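Local coordinates for protein type 6 secretion amidase effector 2 (Salmonella typhi, PDB 6WIN) that is an amidase toxin of type VI secretion that probably cuts amide bonds in the peptidoglycan of target bacteria, at residues D89-D94 / S101-R106; I57-F60 / R64-N67. All coordinates share one frame; numbering follows the deposited sequence.

Contact 1: D89-D94 / S101-R106; sequences DQWKDD and SKRYIR
D89 and R103 form the salt bridge that joins these segments: R103 NE lies 2.7 Å from D89 OD2, with an N-H...O angle of 176°. The donor meets the syn lone pair of OD2, and that oxygen lies almost exactly in the guanidinium plane. Carboxylate and guanidinium are themselves nearly coplanar, 14° apart. The R103 chain leaves with CG between backbone N and carbonyl carbon and runs straight to NE, while I105 CD1 lies over one guanidinium face, toward its rim. W91 approaches from another direction: its CZ3 comes within 3.6 Å of R103 NE, the ring standing steeply to the guanidinium at 78°. D89 and S101 are an antiparallel hydrogen-bonded pair, but D89 N to S101 O and S101 N to D89 O are weak bonds of 3.3 Å each. H73 NE2 bonds to D89 OD2, K97 NZ makes a salt bridge with D89 OD1 and a hydrogen bond with S101 OG, and R103 NH1 is hydrogen-bonded to N124 OD1. Both carboxylate oxygens are engaged, which fixes its rotation, and R103 probably helps to orient the acid toward H73, a pairing consistent with the histidine and its polar partner in a papain-like amidase.

Contact 2: I57-F60 / R64-N67; sequences IATF and RYPN
T59, the last residue of its strand, meets Y65 and P66 chiefly through its carbonyl, and three kinds of contact can be separated. The first consists of carbon atoms at carbonyl oxygens. P66 CD approaches T59 O to 3.2 Å and Y65 CD1 the same T59 O to 3.5 Å, while F60 CA makes a CH...O contact of 3.5 Å with R64 O, bent to 132° at the hydrogen. The second is apolar: A58 CB sits at the edge of the Y65 ring, 4.0 Å from CD1. CG anti to the backbone N (chi1 -172°) sends the Y65 ring toward A58 and T59, and W39 meets it edge-to-face. The third is ring against backbone: F60 CD1 stands over the plane of the peptide that leads into Y65, 3.4 Å from R64 C. Conventional hydrogen bonds go outward instead: T59 OG1 accepts from H73 N, R64 NH1 bonds to S37 O, and P66 O receives N72 ND2. Within 64-67, N67 N makes a weak bond to Y65 O at 3.1 Å. The loop thus folds back on the strand end, with an inverse gamma turn centred on P66 in the connection between adjacent antiparallel strands 56-59 and 74-81.

In the fold
Both contacts reach the same antiparallel sheet, contact 1 at its outermost strand 101-106 and contact 2 at the internal strand 56-59. Their centres lie 16 Å apart, on opposite sides of the chain's centre, and their nearest atoms stay about 6 Å apart. H73, just before strand 74-81, connects them: its NE2 bonds to D89 of contact 1, while its backbone N bonds to T59 of contact 2. The imidazole is thus bonded to one contact and its backbone to the other, probably helping to fix it. A histidine leading into a strand and paired with a carboxylate is consistent with a papain-like amidase site, where a cysteine starting a helix, probably helix 23-30, would supply the nucleophile.

Contact 1: D89-D94 / S101-R106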
loop_
_atom_site.group_PDB
_atom_site.type_symbol
_atom_site.label_atom_id
_atom_site.label_comp_id
_atom_site.label_asym_id
_atom_site.label_seq_id
_atom_site.Cartn_x
_atom_site.Cartn_y
_atom_site.Cartn_z
ATOM N N ASP A 89 8.254 1.768 0.540
ATOM C CA ASP A 89 7.416 2.950 0.377
ATOM C C ASP A 89 8.229 4.232 0.518
ATOM O O ASP A 89 9.460 4.220 0.622
ATOM C CB ASP A 89 6.223 2.925 1.353
ATOM C CG ASP A 89 6.631 2.861 2.832
ATOM O OD1 ASP A 89 7.832 2.933 3.160
ATOM O OD2 ASP A 89 5.711 2.743 3.678
ATOM N N GLN A 90 7.515 5.352 0.476
ATOM C CA GLN A 90 8.072 6.666 0.743
ATOM C C GLN A 90 6.935 7.542 1.249
ATOM O O GLN A 90 5.760 7.190 1.129
ATOM C CB GLN A 90 8.708 7.286 -0.515
ATOM C CG GLN A 90 7.687 8.004 -1.404
ATOM C CD GLN A 90 8.290 8.632 -2.652
ATOM O OE1 GLN A 90 9.480 8.479 -2.934
ATOM N NE2 GLN A 90 7.461 9.345 -3.412
ATOM N N TRP A 91 7.292 8.689 1.817
ATOM C CA TRP A 91 6.337 9.771 2.043
ATOM C C TRP A 91 7.127 11.067 2.216
ATOM O O TRP A 91 8.358 11.088 2.109
ATOM C CB TRP A 91 5.378 9.479 3.211
ATOM C CG TRP A 91 5.987 9.235 4.580
ATOM C CD1 TRP A 91 6.225 10.171 5.548
ATOM C CD2 TRP A 91 6.388 7.973 5.136
ATOM N NE1 TRP A 91 6.766 9.572 6.666
ATOM C CE2 TRP A 91 6.876 8.224 6.438
ATOM C CE3 TRP A 91 6.384 6.655 4.660
ATOM C CZ2 TRP A 91 7.359 7.205 7.272
ATOM C CZ3 TRP A 91 6.869 5.642 5.494
ATOM C CH2 TRP A 91 7.347 5.927 6.784
ATOM N N LYS A 92 6.400 12.164 2.461
ATOM C CA LYS A 92 6.980 13.494 2.295
ATOM C C LYS A 92 7.986 13.862 3.384
ATOM O O LYS A 92 8.768 14.796 3.183
ATOM C CB LYS A 92 5.867 14.545 2.238
ATOM N N ASP A 93 7.992 13.163 4.520
ATOM C CA ASP A 93 8.830 13.543 5.653
ATOM C C ASP A 93 10.287 13.228 5.336
ATOM O O ASP A 93 10.692 12.063 5.361
ATOM C CB ASP A 93 8.369 12.806 6.907
ATOM C CG ASP A 93 9.091 13.257 8.163
ATOM O OD1 ASP A 93 10.093 13.999 8.064
ATOM O OD2 ASP A 93 8.643 12.866 9.266
ATOM N N ASP A 94 11.081 14.266 5.051
ATOM C CA ASP A 94 12.479 14.076 4.679
ATOM C C ASP A 94 13.360 13.705 5.856
ATOM O O ASP A 94 14.527 13.371 5.641
ATOM C CB ASP A 94 13.047 15.336 4.017
ATOM C CG ASP A 94 12.575 15.509 2.586
ATOM O OD1 ASP A 94 12.141 14.507 1.973
ATOM O OD2 ASP A 94 12.646 16.650 2.072
ATOM N N SER A 101 12.585 3.236 1.226
ATOM C CA SER A 101 13.148 2.225 2.117
ATOM C C SER A 101 12.069 1.285 2.630
ATOM O O SER A 101 10.877 1.588 2.570
ATOM C CB SER A 101 13.871 2.863 3.309
ATOM O OG SER A 101 13.013 3.725 4.023
ATOM N N LYS A 102 12.524 0.153 3.177
ATOM C CA LYS A 102 11.638 -0.870 3.723
ATOM C C LYS A 102 11.200 -0.529 5.137
ATOM O O LYS A 102 11.965 0.040 5.923
ATOM C CB LYS A 102 12.318 -2.233 3.791
ATOM C CG LYS A 102 13.268 -2.578 2.697
ATOM C CD LYS A 102 13.862 -3.928 3.019
ATOM C CE LYS A 102 14.679 -4.457 1.877
ATOM N NZ LYS A 102 15.185 -5.818 2.213
ATOM N N ARG A 103 9.975 -0.938 5.476
ATOM C CA ARG A 103 9.524 -0.853 6.855
ATOM C C ARG A 103 8.537 -1.979 7.142
ATOM O O ARG A 103 7.924 -2.554 6.237
ATOM C CB ARG A 103 8.903 0.515 7.174
ATOM C CG ARG A 103 7.540 0.772 6.522
ATOM C CD ARG A 103 6.957 2.094 7.012
ATOM N NE ARG A 103 5.674 2.396 6.382
ATOM C CZ ARG A 103 4.514 2.473 7.025
ATOM N NH1 ARG A 103 4.462 2.269 8.335
ATOM N NH2 ARG A 103 3.402 2.763 6.353
ATOM N N TYR A 104 8.403 -2.287 8.432
ATOM C CA TYR A 104 7.587 -3.382 8.932
ATOM C C TYR A 104 6.266 -2.809 9.410
ATOM O O TYR A 104 6.251 -1.926 10.278
ATOM C CB TYR A 104 8.296 -4.084 10.084
ATOM C CG TYR A 104 7.706 -5.394 10.581
ATOM C CD1 TYR A 104 7.567 -6.475 9.735
ATOM C CD2 TYR A 104 7.382 -5.564 11.923
ATOM C CE1 TYR A 104 7.073 -7.678 10.186
ATOM C CE2 TYR A 104 6.893 -6.774 12.396
ATOM C CZ TYR A 104 6.747 -7.822 11.520
ATOM O OH TYR A 104 6.274 -9.022 11.953
ATOM N N ILE A 105 5.168 -3.303 8.840
ATOM C CA ILE A 105 3.819 -2.914 9.220
ATOM C C ILE A 105 3.205 -4.097 9.955
ATOM O O ILE A 105 3.043 -5.177 9.375
ATOM C CB ILE A 105 2.986 -2.510 7.993
ATOM C CG1 ILE A 105 3.723 -1.428 7.192
ATOM C CG2 ILE A 105 1.589 -2.056 8.407
ATOM C CD1 ILE A 105 2.878 -0.791 6.078
ATOM N N ARG A 106 2.896 -3.905 11.235
ATOM C CA ARG A 106 2.436 -4.989 12.086
ATOM C C ARG A 106 0.935 -5.232 11.975
ATOM O O ARG A 106 0.144 -4.319 11.727
ATOM C CB ARG A 106 2.773 -4.704 13.543
ATOM C CG ARG A 106 4.174 -4.193 13.750
ATOM C CD ARG A 106 4.723 -4.706 15.037
ATOM N NE ARG A 106 3.756 -4.637 16.142
ATOM C CZ ARG A 106 3.240 -3.509 16.625
ATOM N NH1 ARG A 106 2.373 -3.560 17.632
ATOM N NH2 ARG A 106 3.594 -2.334 16.109
#

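Contact 2: I57-F60 / R64-N67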
loop_
_atom_site.group_PDB
_atom_site.type_symbol
_atom_site.label_atom_id
_atom_site.label_comp_id
_atom_site.label_asym_id
_atom_site.label_seq_id
_atom_site.Cartn_x
_atom_site.Cartn_y
_atom_site.Cartn_z
ATOM N N ILE A 57 0.214 -2.537 -3.348
ATOM C CA ILE A 57 -0.804 -2.660 -2.315
ATOM C C ILE A 57 -1.123 -1.282 -1.743
ATOM O O ILE A 57 -0.382 -0.317 -1.932
ATOM C CB ILE A 57 -0.363 -3.638 -1.207
ATOM C CG1 ILE A 57 0.873 -3.099 -0.466
ATOM C CG2 ILE A 57 -0.048 -4.997 -1.825
ATOM C CD1 ILE A 57 1.303 -3.972 0.727
ATOM N N ALA A 58 -2.249 -1.193 -1.037
ATOM C CA ALA A 58 -2.693 0.088 -0.501
ATOM C C ALA A 58 -3.708 -0.135 0.612
ATOM O O ALA A 58 -4.308 -1.202 0.723
ATOM C CB ALA A 58 -3.315 0.965 -1.593
ATOM N N THR A 59 -3.895 0.901 1.425
ATOM C CA THR A 59 -5.005 0.952 2.369
ATOM C C THR A 59 -6.323 1.134 1.618
ATOM O O THR A 59 -6.445 2.032 0.782
ATOM C CB THR A 59 -4.818 2.122 3.333
ATOM O OG1 THR A 59 -4.763 3.338 2.569
ATOM C CG2 THR A 59 -3.525 1.976 4.154
ATOM N N PHE A 60 -7.319 0.306 1.933
ATOM C CA PHE A 60 -8.629 0.393 1.295
ATOM C C PHE A 60 -9.741 0.386 2.332
ATOM O O PHE A 60 -9.690 -0.368 3.307
ATOM C CB PHE A 60 -8.880 -0.769 0.328
ATOM C CG PHE A 60 -8.241 -0.596 -1.014
ATOM C CD1 PHE A 60 -8.918 0.047 -2.044
ATOM C CD2 PHE A 60 -6.975 -1.102 -1.258
ATOM C CE1 PHE A 60 -8.345 0.191 -3.283
ATOM C CE2 PHE A 60 -6.396 -0.958 -2.496
ATOM C CZ PHE A 60 -7.090 -0.310 -3.516
ATOM N N ARG A 64 -12.614 1.218 -1.690
ATOM C CA ARG A 64 -11.937 2.314 -2.376
ATOM C C ARG A 64 -10.771 2.856 -1.558
ATOM O O ARG A 64 -10.714 2.701 -0.335
ATOM C CB ARG A 64 -12.895 3.465 -2.693
ATOM C CG ARG A 64 -14.287 3.021 -3.101
ATOM C CD ARG A 64 -14.285 2.506 -4.516
ATOM N NE ARG A 64 -13.669 3.458 -5.428
ATOM C CZ ARG A 64 -14.239 4.598 -5.807
ATOM N NH1 ARG A 64 -13.601 5.415 -6.638
ATOM N NH2 ARG A 64 -15.453 4.923 -5.359
ATOM N N TYR A 65 -9.844 3.508 -2.255
ATOM C CA TYR A 65 -8.751 4.202 -1.580
ATOM C C TYR A 65 -9.318 5.400 -0.830
ATOM O O TYR A 65 -10.046 6.205 -1.422
ATOM C CB TYR A 65 -7.700 4.653 -2.598
ATOM C CG TYR A 65 -6.438 5.220 -1.997
ATOM C CD1 TYR A 65 -5.432 4.379 -1.540
ATOM C CD2 TYR A 65 -6.248 6.589 -1.887
ATOM C CE1 TYR A 65 -4.271 4.886 -1.000
ATOM C CE2 TYR A 65 -5.080 7.110 -1.338
ATOM C CZ TYR A 65 -4.100 6.249 -0.902
ATOM O OH TYR A 65 -2.933 6.737 -0.349
ATOM N N PRO A 66 -9.043 5.545 0.457
ATOM C CA PRO A 66 -9.609 6.682 1.209
ATOM C C PRO A 66 -8.769 7.958 1.110
ATOM O O PRO A 66 -7.965 8.296 1.976
ATOM C CB PRO A 66 -9.655 6.142 2.641
ATOM C CG PRO A 66 -8.492 5.205 2.724
ATOM C CD PRO A 66 -8.266 4.640 1.327
ATOM N N ASN A 67 -8.972 8.699 0.014
ATOM C CA ASN A 67 -8.266 9.967 -0.176
ATOM C C ASN A 67 -8.566 10.948 0.949
ATOM O O ASN A 67 -7.730 11.797 1.280
ATOM C CB ASN A 67 -8.651 10.590 -1.519
ATOM C CG ASN A 67 -8.387 9.665 -2.696
ATOM O OD1 ASN A 67 -9.284 8.942 -3.149
ATOM N ND2 ASN A 67 -7.157 9.695 -3.209
#